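Local coordinates for F5/8 type C domain protein (Bacteroides ovatus, PDB 4ZRX) that probably hydrolyses alpha-L-fucosyl linkages of glycans, as a putative alpha-L-fucosidase whose barrel-type catalytic domain is joined to an F5/8 type C domain likely to bind sugar, at residues Ala108-Ser113 with Ile166-Glu171; Glu153-Ser158 with Gln197-Asp202; Thr502-Lys507 with Pro545-Val550; Met514-Gln519 with Ser535-Asn540. One frame throughout, in Å; residues are numbered along the deposited sequence.

Contact 1. Residues Ala108-Ser113 with Ile166-Glu171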
loop_
_atom_site.group_PDB
_atom_site.type_symbol
_atom_site.label_atom_id
_atom_site.label_comp_id
_atom_site.label_asym_id
_atom_site.label_seq_id
_atom_site.Cartn_x
_atom_site.Cartn_y
_atom_site.Cartn_z
ATOM N N ALA A 108 -4.965 1.267 -33.488
ATOM C CA ALA A 108 -5.443 0.715 -34.772
ATOM C C ALA A 108 -6.222 -0.584 -34.545
ATOM O O ALA A 108 -6.841 -1.112 -35.461
ATOM C CB ALA A 108 -4.239 0.426 -35.694
ATOM N N THR A 109 -6.237 -1.119 -33.313
ATOM C CA THR A 109 -6.747 -2.469 -33.075
ATOM C C THR A 109 -8.247 -2.569 -32.835
ATOM O O THR A 109 -8.833 -3.660 -33.003
ATOM C CB THR A 109 -6.102 -3.125 -31.854
ATOM O OG1 THR A 109 -6.345 -2.328 -30.667
ATOM C CG2 THR A 109 -4.634 -3.306 -32.052
ATOM N N THR A 110 -8.846 -1.475 -32.404
ATOM C CA THR A 110 -10.268 -1.500 -31.978
ATOM C C THR A 110 -10.819 -0.105 -32.033
ATOM O O THR A 110 -10.068 0.877 -31.941
ATOM C CB THR A 110 -10.422 -2.096 -30.575
ATOM O OG1 THR A 110 -11.785 -2.085 -30.155
ATOM C CG2 THR A 110 -9.595 -1.348 -29.544
ATOM N N LYS A 111 -12.134 -0.034 -32.244
ATOM C CA LYS A 111 -12.905 1.188 -32.133
ATOM C C LYS A 111 -13.171 1.590 -30.701
ATOM O O LYS A 111 -13.596 2.708 -30.461
ATOM C CB LYS A 111 -14.267 1.043 -32.845
ATOM C CG LYS A 111 -14.186 0.833 -34.323
ATOM C CD LYS A 111 -15.574 0.718 -34.885
ATOM C CE LYS A 111 -15.478 0.578 -36.373
ATOM N NZ LYS A 111 -16.831 0.555 -36.963
ATOM N N HIS A 112 -12.928 0.695 -29.752
ATOM C CA HIS A 112 -13.294 0.931 -28.372
ATOM C C HIS A 112 -12.146 1.688 -27.701
ATOM O O HIS A 112 -11.343 1.124 -26.935
ATOM C CB HIS A 112 -13.588 -0.383 -27.679
ATOM C CG HIS A 112 -14.341 -0.210 -26.412
ATOM N ND1 HIS A 112 -15.554 0.441 -26.391
ATOM C CD2 HIS A 112 -14.111 -0.640 -25.150
ATOM C CE1 HIS A 112 -16.024 0.419 -25.153
ATOM N NE2 HIS A 112 -15.152 -0.181 -24.380
ATOM N N SER A 113 -12.092 2.966 -28.020
ATOM C CA SER A 113 -11.021 3.843 -27.576
ATOM C C SER A 113 -11.441 5.268 -27.552
ATOM O O SER A 113 -12.544 5.607 -28.010
ATOM C CB SER A 113 -9.832 3.727 -28.505
ATOM O OG SER A 113 -10.038 4.515 -29.720
ATOM N N ILE A 166 -0.503 -8.096 -28.772
ATOM C CA ILE A 166 0.812 -7.660 -29.169
ATOM C C ILE A 166 0.697 -6.395 -29.970
ATOM O O ILE A 166 1.570 -5.547 -29.874
ATOM C CB ILE A 166 1.579 -8.805 -29.957
ATOM C CG1 ILE A 166 1.967 -9.882 -28.943
ATOM C CG2 ILE A 166 2.821 -8.263 -30.659
ATOM C CD1 ILE A 166 2.490 -11.163 -29.567
ATOM N N ARG A 167 -0.334 -6.263 -30.836
ATOM C CA ARG A 167 -0.430 -5.026 -31.603
ATOM C C ARG A 167 -0.684 -3.845 -30.694
ATOM O O ARG A 167 -0.065 -2.803 -30.880
ATOM C CB ARG A 167 -1.461 -5.103 -32.726
ATOM C CG ARG A 167 -0.912 -5.823 -33.893
ATOM C CD ARG A 167 -2.035 -6.159 -34.872
ATOM N NE ARG A 167 -2.853 -5.012 -35.291
ATOM C CZ ARG A 167 -4.195 -5.028 -35.333
ATOM N NH1 ARG A 167 -4.870 -6.082 -34.899
ATOM N NH2 ARG A 167 -4.863 -3.979 -35.782
ATOM N N GLN A 168 -1.534 -4.004 -29.678
ATOM C CA GLN A 168 -1.713 -2.925 -28.672
ATOM C C GLN A 168 -0.436 -2.554 -27.916
ATOM O O GLN A 168 -0.065 -1.364 -27.771
ATOM C CB GLN A 168 -2.797 -3.304 -27.681
ATOM C CG GLN A 168 -4.169 -3.371 -28.316
ATOM C CD GLN A 168 -5.300 -3.561 -27.302
ATOM O OE1 GLN A 168 -5.104 -4.107 -26.202
ATOM N NE2 GLN A 168 -6.500 -3.202 -27.695
ATOM N N LEU A 169 0.259 -3.590 -27.502
ATOM C CA LEU A 169 1.521 -3.469 -26.741
ATOM C C LEU A 169 2.573 -2.805 -27.565
ATOM O O LEU A 169 3.272 -1.968 -27.108
ATOM C CB LEU A 169 1.930 -4.836 -26.258
ATOM C CG LEU A 169 3.227 -4.959 -25.450
ATOM C CD1 LEU A 169 3.086 -4.204 -24.146
ATOM C CD2 LEU A 169 3.490 -6.435 -25.241
ATOM N N THR A 170 2.669 -3.180 -28.847
ATOM C CA THR A 170 3.629 -2.594 -29.770
ATOM C C THR A 170 3.350 -1.128 -29.964
ATOM O O THR A 170 4.243 -0.339 -29.937
ATOM C CB THR A 170 3.631 -3.359 -31.102
ATOM O OG1 THR A 170 3.995 -4.731 -30.859
ATOM C CG2 THR A 170 4.571 -2.712 -32.128
ATOM N N GLU A 171 2.088 -0.721 -30.045
ATOM C CA GLU A 171 1.832 0.719 -30.137
ATOM C C GLU A 171 2.361 1.473 -28.907
ATOM O O GLU A 171 3.056 2.537 -28.993
ATOM C CB GLU A 171 0.326 0.979 -30.298
ATOM C CG GLU A 171 -0.191 0.540 -31.626
ATOM C CD GLU A 171 -1.699 0.449 -31.718
ATOM O OE1 GLU A 171 -2.413 0.323 -30.646
ATOM O OE2 GLU A 171 -2.174 0.449 -32.909
HETATM O O HOH W 1 -7.947 -5.690 -34.516
#

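Contact 2. Residues Glu153-Ser158 with Gln197-Asp202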
loop_
_atom_site.group_PDB
_atom_site.type_symbol
_atom_site.label_atom_id
_atom_site.label_comp_id
_atom_site.label_asym_id
_atom_site.label_seq_id
_atom_site.Cartn_x
_atom_site.Cartn_y
_atom_site.Cartn_z
ATOM N N GLU A 153 -13.862 -8.656 -29.083
ATOM C CA GLU A 153 -14.584 -9.822 -29.534
ATOM C C GLU A 153 -13.667 -11.029 -29.594
ATOM O O GLU A 153 -14.115 -12.140 -29.368
ATOM C CB GLU A 153 -15.154 -9.543 -30.921
ATOM C CG GLU A 153 -15.958 -10.659 -31.547
ATOM C CD GLU A 153 -16.493 -10.275 -32.932
ATOM O OE1 GLU A 153 -16.137 -9.159 -33.432
ATOM O OE2 GLU A 153 -17.260 -11.083 -33.525
ATOM N N CYS A 154 -12.382 -10.806 -29.905
ATOM C CA CYS A 154 -11.471 -11.923 -30.120
ATOM C C CYS A 154 -10.895 -12.466 -28.818
ATOM O O CYS A 154 -10.165 -13.449 -28.865
ATOM C CB CYS A 154 -10.357 -11.561 -31.110
ATOM S SG CYS A 154 -9.174 -10.317 -30.453
ATOM N N TYR A 155 -11.207 -11.834 -27.659
ATOM C CA TYR A 155 -10.747 -12.367 -26.365
ATOM C C TYR A 155 -11.266 -13.782 -26.156
ATOM O O TYR A 155 -12.463 -14.018 -26.238
ATOM C CB TYR A 155 -11.182 -11.509 -25.165
ATOM C CG TYR A 155 -10.555 -11.977 -23.868
ATOM C CD1 TYR A 155 -9.223 -11.653 -23.559
ATOM C CD2 TYR A 155 -11.263 -12.750 -22.958
ATOM C CE1 TYR A 155 -8.647 -12.060 -22.372
ATOM C CE2 TYR A 155 -10.696 -13.178 -21.810
ATOM C CZ TYR A 155 -9.368 -12.849 -21.500
ATOM O OH TYR A 155 -8.801 -13.308 -20.333
ATOM N N GLY A 156 -10.348 -14.713 -25.911
ATOM C CA GLY A 156 -10.694 -16.099 -25.688
ATOM C C GLY A 156 -10.589 -16.944 -26.960
ATOM O O GLY A 156 -10.682 -18.142 -26.884
ATOM N N ASP A 157 -10.409 -16.317 -28.124
ATOM C CA ASP A 157 -9.929 -16.997 -29.359
ATOM C C ASP A 157 -8.421 -16.788 -29.276
ATOM O O ASP A 157 -7.890 -15.834 -29.847
ATOM C CB ASP A 157 -10.562 -16.311 -30.617
ATOM C CG ASP A 157 -10.031 -16.834 -31.966
ATOM O OD1 ASP A 157 -9.079 -17.649 -31.966
ATOM O OD2 ASP A 157 -10.567 -16.392 -33.038
ATOM N N SER A 158 -7.730 -17.681 -28.588
ATOM C CA SER A 158 -6.400 -17.346 -28.048
ATOM C C SER A 158 -5.384 -16.721 -29.020
ATOM O O SER A 158 -4.806 -15.682 -28.702
ATOM C CB SER A 158 -5.792 -18.507 -27.258
ATOM O OG SER A 158 -6.609 -18.850 -26.147
ATOM N N GLN A 197 -8.742 -17.582 -22.241
ATOM C CA GLN A 197 -7.628 -17.105 -23.025
ATOM C C GLN A 197 -6.365 -17.792 -22.570
ATOM O O GLN A 197 -6.094 -17.833 -21.382
ATOM C CB GLN A 197 -7.501 -15.590 -22.818
ATOM C CG GLN A 197 -6.361 -14.935 -23.553
ATOM C CD GLN A 197 -6.442 -15.038 -25.071
ATOM O OE1 GLN A 197 -7.539 -15.049 -25.654
ATOM N NE2 GLN A 197 -5.278 -15.098 -25.719
ATOM N N VAL A 198 -5.567 -18.283 -23.509
ATOM C CA VAL A 198 -4.239 -18.815 -23.201
ATOM C C VAL A 198 -3.300 -17.782 -23.748
ATOM O O VAL A 198 -3.152 -17.624 -24.968
ATOM C CB VAL A 198 -4.000 -20.220 -23.834
ATOM C CG1 VAL A 198 -2.611 -20.718 -23.541
ATOM C CG2 VAL A 198 -5.071 -21.202 -23.315
ATOM N N TYR A 199 -2.691 -17.035 -22.833
ATOM C CA TYR A 199 -1.840 -15.934 -23.213
ATOM C C TYR A 199 -0.462 -16.393 -23.691
ATOM O O TYR A 199 0.144 -17.262 -23.073
ATOM C CB TYR A 199 -1.639 -15.056 -22.010
ATOM C CG TYR A 199 -2.895 -14.448 -21.461
ATOM C CD1 TYR A 199 -3.435 -13.321 -22.047
ATOM C CD2 TYR A 199 -3.528 -14.983 -20.348
ATOM C CE1 TYR A 199 -4.580 -12.736 -21.539
ATOM C CE2 TYR A 199 -4.683 -14.376 -19.802
ATOM C CZ TYR A 199 -5.180 -13.225 -20.427
ATOM O OH TYR A 199 -6.296 -12.612 -19.934
ATOM N N ASP A 200 0.075 -15.729 -24.714
ATOM C CA ASP A 200 1.451 -15.970 -25.164
ATOM C C ASP A 200 2.372 -14.984 -24.462
ATOM O O ASP A 200 2.904 -14.043 -25.044
ATOM C CB ASP A 200 1.562 -15.834 -26.689
ATOM C CG ASP A 200 2.872 -16.398 -27.234
ATOM O OD1 ASP A 200 3.839 -16.608 -26.478
ATOM O OD2 ASP A 200 2.915 -16.600 -28.460
ATOM N N TRP A 201 2.551 -15.231 -23.180
ATOM C CA TRP A 201 3.370 -14.376 -22.314
ATOM C C TRP A 201 4.786 -14.242 -22.806
ATOM O O TRP A 201 5.395 -13.176 -22.724
ATOM C CB TRP A 201 3.404 -14.955 -20.895
ATOM C CG TRP A 201 2.116 -14.975 -20.176
ATOM C CD1 TRP A 201 1.511 -16.055 -19.705
ATOM C CD2 TRP A 201 1.274 -13.851 -19.807
ATOM N NE1 TRP A 201 0.317 -15.738 -19.114
ATOM C CE2 TRP A 201 0.153 -14.388 -19.135
ATOM C CE3 TRP A 201 1.359 -12.490 -19.978
ATOM C CZ2 TRP A 201 -0.871 -13.606 -18.619
ATOM C CZ3 TRP A 201 0.318 -11.686 -19.457
ATOM C CH2 TRP A 201 -0.777 -12.257 -18.821
ATOM N N ASP A 202 5.327 -15.311 -23.397
ATOM C CA ASP A 202 6.690 -15.233 -23.896
ATOM C C ASP A 202 6.791 -14.281 -25.074
ATOM O O ASP A 202 7.711 -13.452 -25.114
ATOM C CB ASP A 202 7.251 -16.634 -24.211
ATOM C CG ASP A 202 8.703 -16.574 -24.618
ATOM O OD1 ASP A 202 9.571 -16.080 -23.836
ATOM O OD2 ASP A 202 8.971 -16.960 -25.746
HETATM O O HOH W 2 -9.732 -16.176 -19.869
#

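Contact 3. Residues Thr502-Lys507 with Pro545-Val550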
loop_
_atom_site.group_PDB
_atom_site.type_symbol
_atom_site.label_atom_id
_atom_site.label_comp_id
_atom_site.label_asym_id
_atom_site.label_seq_id
_atom_site.Cartn_x
_atom_site.Cartn_y
_atom_site.Cartn_z
ATOM N N THR A 502 -25.727 9.589 21.424
ATOM C CA THR A 502 -25.692 8.375 20.626
ATOM C C THR A 502 -24.804 7.360 21.338
ATOM O O THR A 502 -23.769 7.728 21.975
ATOM C CB THR A 502 -25.125 8.716 19.270
ATOM O OG1 THR A 502 -26.088 9.537 18.600
ATOM C CG2 THR A 502 -24.830 7.468 18.423
ATOM N N TYR A 503 -25.238 6.114 21.310
ATOM C CA TYR A 503 -24.384 5.023 21.762
ATOM C C TYR A 503 -24.000 4.250 20.500
ATOM O O TYR A 503 -24.903 3.805 19.763
ATOM C CB TYR A 503 -25.145 4.135 22.739
ATOM C CG TYR A 503 -24.400 2.822 23.046
ATOM C CD1 TYR A 503 -23.045 2.822 23.432
ATOM C CD2 TYR A 503 -25.060 1.605 22.986
ATOM C CE1 TYR A 503 -22.363 1.611 23.723
ATOM C CE2 TYR A 503 -24.423 0.411 23.324
ATOM C CZ TYR A 503 -23.083 0.419 23.691
ATOM O OH TYR A 503 -22.494 -0.790 23.975
ATOM N N ALA A 504 -22.689 4.090 20.259
ATOM C CA ALA A 504 -22.165 3.427 19.047
ATOM C C ALA A 504 -21.188 2.369 19.502
ATOM O O ALA A 504 -20.019 2.661 19.686
ATOM C CB ALA A 504 -21.454 4.424 18.133
ATOM N N PRO A 505 -21.660 1.123 19.697
ATOM C CA PRO A 505 -20.756 0.020 20.011
ATOM C C PRO A 505 -19.504 0.034 19.107
ATOM O O PRO A 505 -19.631 0.178 17.892
ATOM C CB PRO A 505 -21.611 -1.214 19.729
ATOM C CG PRO A 505 -22.962 -0.755 20.096
ATOM C CD PRO A 505 -23.056 0.676 19.651
ATOM N N SER A 506 -18.332 -0.081 19.727
ATOM C CA SER A 506 -17.045 -0.073 19.027
ATOM C C SER A 506 -17.054 -1.050 17.844
ATOM O O SER A 506 -17.491 -2.204 17.996
ATOM C CB SER A 506 -15.937 -0.457 19.988
ATOM O OG SER A 506 -14.711 -0.531 19.270
ATOM N N LYS A 507 -16.612 -0.557 16.675
ATOM C CA LYS A 507 -16.540 -1.320 15.423
ATOM C C LYS A 507 -17.895 -1.837 14.921
ATOM O O LYS A 507 -17.956 -2.686 14.009
ATOM C CB LYS A 507 -15.529 -2.485 15.577
ATOM C CG LYS A 507 -14.119 -1.994 16.031
ATOM C CD LYS A 507 -13.086 -3.130 16.265
ATOM C CE LYS A 507 -12.935 -4.040 15.091
ATOM N NZ LYS A 507 -11.880 -5.085 15.328
ATOM N N PRO A 545 -25.800 -3.717 15.908
ATOM C CA PRO A 545 -24.916 -2.908 16.752
ATOM C C PRO A 545 -24.527 -1.570 16.114
ATOM O O PRO A 545 -23.512 -0.962 16.499
ATOM C CB PRO A 545 -23.684 -3.819 16.936
ATOM C CG PRO A 545 -23.676 -4.675 15.687
ATOM C CD PRO A 545 -25.113 -4.934 15.386
ATOM N N LEU A 546 -25.315 -1.114 15.142
ATOM C CA LEU A 546 -25.049 0.167 14.516
ATOM C C LEU A 546 -25.420 1.255 15.536
ATOM O O LEU A 546 -26.083 0.958 16.537
ATOM C CB LEU A 546 -25.829 0.315 13.222
ATOM C CG LEU A 546 -25.314 -0.587 12.098
ATOM C CD1 LEU A 546 -26.353 -0.704 10.964
ATOM C CD2 LEU A 546 -24.008 -0.026 11.573
ATOM N N PRO A 547 -24.918 2.487 15.314
ATOM C CA PRO A 547 -25.142 3.542 16.337
ATOM C C PRO A 547 -26.611 3.821 16.545
ATOM O O PRO A 547 -27.407 3.734 15.580
ATOM C CB PRO A 547 -24.434 4.759 15.717
ATOM C CG PRO A 547 -23.331 4.107 14.828
ATOM C CD PRO A 547 -23.944 2.895 14.264
ATOM N N GLN A 548 -26.982 4.114 17.800
ATOM C CA GLN A 548 -28.363 4.495 18.128
ATOM C C GLN A 548 -28.324 5.847 18.735
ATOM O O GLN A 548 -27.708 6.013 19.773
ATOM C CB GLN A 548 -29.016 3.534 19.108
ATOM C CG GLN A 548 -29.126 2.144 18.538
ATOM C CD GLN A 548 -30.158 1.269 19.269
ATOM O OE1 GLN A 548 -30.829 1.704 20.193
ATOM N NE2 GLN A 548 -30.308 0.060 18.806
ATOM N N THR A 549 -28.996 6.773 18.064
ATOM C CA THR A 549 -29.108 8.157 18.510
ATOM C C THR A 549 -30.408 8.301 19.290
ATOM O O THR A 549 -31.463 7.875 18.822
ATOM C CB THR A 549 -29.017 9.096 17.271
ATOM O OG1 THR A 549 -27.704 8.985 16.678
ATOM C CG2 THR A 549 -29.301 10.555 17.667
ATOM N N VAL A 550 -30.304 8.770 20.534
ATOM C CA VAL A 550 -31.488 8.965 21.415
ATOM C C VAL A 550 -31.818 10.421 21.350
ATOM O O VAL A 550 -31.056 11.237 21.868
ATOM C CB VAL A 550 -31.149 8.555 22.858
ATOM C CG1 VAL A 550 -32.298 8.867 23.807
ATOM C CG2 VAL A 550 -30.797 7.046 22.832
HETATM O O HOH W 3 -21.809 1.179 16.400
#

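Contact 4. Residues Met514-Gln519 with Ser535-Asn540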
loop_
_atom_site.group_PDB
_atom_site.type_symbol
_atom_site.label_atom_id
_atom_site.label_comp_id
_atom_site.label_asym_id
_atom_site.label_seq_id
_atom_site.Cartn_x
_atom_site.Cartn_y
_atom_site.Cartn_z
HETATM N N MSE A 514 -21.949 -5.172 25.888
HETATM C CA MSE A 514 -22.552 -3.938 25.341
HETATM C C MSE A 514 -23.721 -3.449 26.196
HETATM O O MSE A 514 -24.352 -4.242 26.905
HETATM C CB MSE A 514 -23.029 -4.162 23.906
HETATM C CG MSE A 514 -24.242 -5.089 23.764
HETATM SE SE MSE A 514 -24.412 -5.728 21.933
HETATM C CE MSE A 514 -24.049 -4.017 20.965
ATOM N N ALA A 515 -24.007 -2.148 26.113
ATOM C CA ALA A 515 -25.169 -1.584 26.803
ATOM C C ALA A 515 -26.468 -1.969 26.100
ATOM O O ALA A 515 -26.547 -1.968 24.846
ATOM C CB ALA A 515 -25.061 -0.090 26.881
ATOM N N PHE A 516 -27.492 -2.236 26.909
ATOM C CA PHE A 516 -28.830 -2.509 26.424
ATOM C C PHE A 516 -29.871 -1.645 27.181
ATOM O O PHE A 516 -30.536 -0.794 26.571
ATOM C CB PHE A 516 -29.136 -3.995 26.551
ATOM C CG PHE A 516 -30.534 -4.374 26.159
ATOM C CD1 PHE A 516 -31.091 -3.923 24.943
ATOM C CD2 PHE A 516 -31.315 -5.191 27.014
ATOM C CE1 PHE A 516 -32.401 -4.291 24.576
ATOM C CE2 PHE A 516 -32.619 -5.574 26.641
ATOM C CZ PHE A 516 -33.165 -5.120 25.441
ATOM N N ARG A 517 -30.008 -1.896 28.478
ATOM C CA ARG A 517 -30.882 -1.058 29.327
ATOM C C ARG A 517 -30.038 0.078 29.894
ATOM O O ARG A 517 -28.898 -0.143 30.304
ATOM C CB ARG A 517 -31.521 -1.877 30.455
ATOM C CG ARG A 517 -32.325 -3.051 29.942
ATOM C CD ARG A 517 -33.455 -3.497 30.899
ATOM N NE ARG A 517 -34.301 -4.505 30.239
ATOM C CZ ARG A 517 -35.187 -4.267 29.257
ATOM N NH1 ARG A 517 -35.408 -3.033 28.794
ATOM N NH2 ARG A 517 -35.864 -5.280 28.720
ATOM N N TYR A 518 -30.556 1.301 29.885
ATOM C CA TYR A 518 -29.737 2.402 30.302
ATOM C C TYR A 518 -30.536 3.513 30.947
ATOM O O TYR A 518 -31.755 3.574 30.788
ATOM C CB TYR A 518 -28.978 2.983 29.097
ATOM C CG TYR A 518 -29.878 3.693 28.155
ATOM C CD1 TYR A 518 -30.184 5.055 28.331
ATOM C CD2 TYR A 518 -30.457 3.030 27.098
ATOM C CE1 TYR A 518 -31.095 5.719 27.479
ATOM C CE2 TYR A 518 -31.346 3.684 26.247
ATOM C CZ TYR A 518 -31.651 5.023 26.437
ATOM O OH TYR A 518 -32.523 5.653 25.573
ATOM N N GLN A 519 -29.819 4.356 31.690
ATOM C CA GLN A 519 -30.328 5.643 32.154
ATOM C C GLN A 519 -29.233 6.652 31.868
ATOM O O GLN A 519 -28.020 6.386 32.114
ATOM C CB GLN A 519 -30.615 5.585 33.646
ATOM C CG GLN A 519 -31.799 4.706 33.995
ATOM C CD GLN A 519 -32.095 4.650 35.486
ATOM O OE1 GLN A 519 -32.862 5.463 36.024
ATOM N NE2 GLN A 519 -31.522 3.668 36.157
ATOM N N SER A 535 -36.377 6.169 26.489
ATOM C CA SER A 535 -36.996 4.848 26.505
ATOM C C SER A 535 -36.249 3.919 27.499
ATOM O O SER A 535 -36.852 3.018 28.074
ATOM C CB SER A 535 -37.038 4.244 25.101
ATOM O OG SER A 535 -35.789 3.625 24.799
ATOM N N GLY A 536 -34.931 4.124 27.664
ATOM C CA GLY A 536 -34.131 3.269 28.546
ATOM C C GLY A 536 -33.727 1.922 27.960
ATOM O O GLY A 536 -33.190 1.058 28.688
ATOM N N GLU A 537 -33.995 1.747 26.660
ATOM C CA GLU A 537 -33.637 0.524 25.963
ATOM C C GLU A 537 -33.071 0.866 24.597
ATOM O O GLU A 537 -33.680 1.625 23.815
ATOM C CB GLU A 537 -34.838 -0.375 25.816
ATOM C CG GLU A 537 -34.508 -1.758 25.293
ATOM C CD GLU A 537 -35.770 -2.587 25.142
ATOM O OE1 GLU A 537 -36.214 -3.114 26.193
ATOM O OE2 GLU A 537 -36.293 -2.698 23.991
ATOM N N PHE A 538 -31.875 0.341 24.336
ATOM C CA PHE A 538 -31.281 0.439 22.997
ATOM C C PHE A 538 -31.831 -0.754 22.252
ATOM O O PHE A 538 -31.196 -1.823 22.179
ATOM C CB PHE A 538 -29.767 0.348 23.078
ATOM C CG PHE A 538 -29.100 1.541 23.694
ATOM C CD1 PHE A 538 -29.333 2.823 23.198
ATOM C CD2 PHE A 538 -28.217 1.376 24.758
ATOM C CE1 PHE A 538 -28.687 3.922 23.769
ATOM C CE2 PHE A 538 -27.573 2.469 25.332
ATOM C CZ PHE A 538 -27.824 3.755 24.843
ATOM N N SER A 539 -33.065 -0.600 21.775
ATOM C CA SER A 539 -33.815 -1.751 21.310
ATOM C C SER A 539 -33.095 -2.426 20.142
ATOM O O SER A 539 -32.589 -1.739 19.244
ATOM C CB SER A 539 -35.234 -1.371 20.920
ATOM O OG SER A 539 -35.918 -0.992 22.113
ATOM N N ASN A 540 -33.017 -3.750 20.245
ATOM C CA ASN A 540 -32.449 -4.630 19.224
ATOM C C ASN A 540 -30.947 -4.486 18.999
ATOM O O ASN A 540 -30.399 -5.022 18.017
ATOM C CB ASN A 540 -33.212 -4.445 17.903
ATOM C CG ASN A 540 -33.095 -5.649 16.979
ATOM O OD1 ASN A 540 -33.208 -6.823 17.391
ATOM N ND2 ASN A 540 -32.877 -5.354 15.697
HETATM O O HOH W 4 -33.235 4.272 23.418
#

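Contact 1. Residues Ala108-Ser113 with Ile166-Glu171
In Thr109, chi1 of 59° sets OG1 between the backbone N and the carbonyl carbon, facing Gln168, and sets CG2 beside the backbone N, against Arg167 on the same helix, 158-174. Gln168, extended beyond CG, crosses the threonine at about a right angle and donates from NE2 to Thr109 OG1 at 3.1 Å, with the acceptor lying in the amide plane. Thr109 suits the place because its two branches do different work: the methyl CG2 sits over the centre of the Arg167 guanidinium, 3.7 Å from CZ in one of two modelled conformations of that arginine, while the hydroxyl also bonds to Thr107. One turn further along the helix, Glu171 takes the backbone N of Ala108 on OE2, 3.0 Å away on the syn side, tilted about 22° from the carboxylate plane; its OE1 is held by Thr107 and Trp105. Gln168 OE1 is engaged by Lys97, so a leucine here would probably leave both that ammonium group and Thr109 OG1 without their amide partner. Polar helix side chains thus hold a loop that is neither helix nor strand, and the carboxylate of Glu171, accepting several N-H and O-H groups, is likely to remain charged.

Contact 2. Residues Glu153-Ser158 with Gln197-Asp202
Gly156 and Gln197 bring the two backbones to 4.2 Å between their CA atoms, where a type II turn from Cys154 to Asp157 meets an extended approach to helix 201-211. Gly156 has phi 96° and psi -10°, angles at which a CB would jam against the preceding carbonyl oxygen, so glycine fits this turn position. Gln197 gives the largest share of the contact. Its chain bends at chi2 (62°) and presents both ends of the amide to the loop: OE1 accepts from Gly156 N at 2.8 Å, in the carbonyl plane, and NE2 donates to a lone pair of Ser158 O at 3.1 Å. A leucine in its place would probably leave Gly156 N-H without its acceptor and Ser158 O without this donor, tying the turn less firmly to 197-202. Ser158 answers through OG, which accepts from Val198 N at 2.9 Å. The hydroxyls of Tyr155 and Tyr199 share a hydrogen bond of 2.6 Å between their OH atoms, with the Tyr199 oxygen at the edge of the Tyr155 ring. The contact links the starts of helices 158-174 and 201-211; Asn162 of the former bonds to Val198 O and Asp200 N, while Tyr161 meets Tyr155 edge-to-face.

Contact 3. Residues Thr502-Lys507 with Pro545-Val550
Pro545, at the start of 545-550, faces Pro505: its carbonyl O lies 3.6 Å from Pro505 CD, and the two rings approach through their CB atoms. A water donates to both Pro545 O and Pro505 O, bridging two carbonyls that could not bond to each other directly. Leu546 turns away from the partner and carries the chain on to Pro547, whose ring packs by CG against Ala504 CB at 3.8 Å and by CB against Thr502 CG2. A proline has no N-H to offer, so this position pairs by apolar contact, and its CA instead makes a CA-H...O contact with Tyr503 O. Regular strand pairing starts at Gln548, a hydrogen-bonded antiparallel pair with Tyr503: Gln548 N donates to Tyr503 O at 2.9 Å, and Tyr503 N returns a bond of 2.9 Å to Gln548 O. The amide of Gln548 leads away to Ser539, just as the Tyr503 hydroxyl reaches Ala515 N, while Pro505 CD sits over the centre of the tyrosine ring. Thr549 forms the next, non-hydrogen-bonded pair with Thr502. In both threonines OG1 stands anti to the carbonyl carbon (chi1 -69° in Thr502, -65° in Thr549), which turns the hydroxyls to one another at 2.6 Å between OG1 atoms; the branched residues suit extended strands and point to the same face of the sheet. Val550 continues the pairing with Phe501. Strand 495-503 is therefore flanked by strand 548-552 here, while Thr502 and Ala504 make backbone hydrogen bonds to Gly581 of strand 580-584 and to Glu579 just before it.

Contact 4. Residues Met514-Gln519 with Ser535-Asn540
A classic beta bulge, in which Phe516 and Arg517 both face Thr566, begins strand 517-523 of the F5/8 type C domain, and the loop 535-540 packs beside it. Two backbone bonds join them: Phe538 N to Phe516 O at 2.8 Å, and Tyr518 N to Gly536 O at 2.9 Å. The Tyr518 ring is sandwiched, offset-stacked on Phe538 with centroids 4.2 Å apart and planes at 21°, while Gly536 CA makes a CH-pi contact 3.8 Å from its centroid on the opposite face. Glycine suits this spot because phi is positive and a CB would crowd Tyr518 O. The tyrosine's chi1 of 70° places CG between its backbone N and carbonyl carbon, laying the ring between these two; its OH meets a water shared with Ser535 OG and Glu537 O. On the outer side, Arg517 and Glu537 run side by side; Arg517 NH1 meets the anti lone pair of Glu537 OE1 at 2.7 Å in a salt bridge, tilted 26° from the guanidinium plane, and NH2 adds a weak bond. Phe516 lies against both, its CE2 over the guanidinium and its CE1 3.4 Å from Glu537 CG. Ser539 OG donates to Glu537 OE2, engaging both carboxylate oxygens. Aromatic packing thus secures the inner side, where buried Ala515 O has no partner in the model, and an ion pair, probably favouring a charged Glu537, the outer one.

How the contacts relate
From the N terminus, the first two contacts belong to the alpha-L-fucosidase region. Contact 1 closes a loop from the segment after strand 91-97 to helix 158-174; contact 2 starts within that loop and ends beyond it, near helix 201-211, so the two cross along the chain. Their centres are 14 Å apart without touching, on the same side of the chain's centre. Contacts 3 and 4 come later, in the F5/8 type C domain, with centres about 51 to 62 Å from those of contacts 1 and 2. Contact 3 joins strand 495-503 to strand 548-552; within that span contact 4 closes the shorter loop between strand 517-523 and the segment after strand 530-532. These two touch, their centres 11 Å apart.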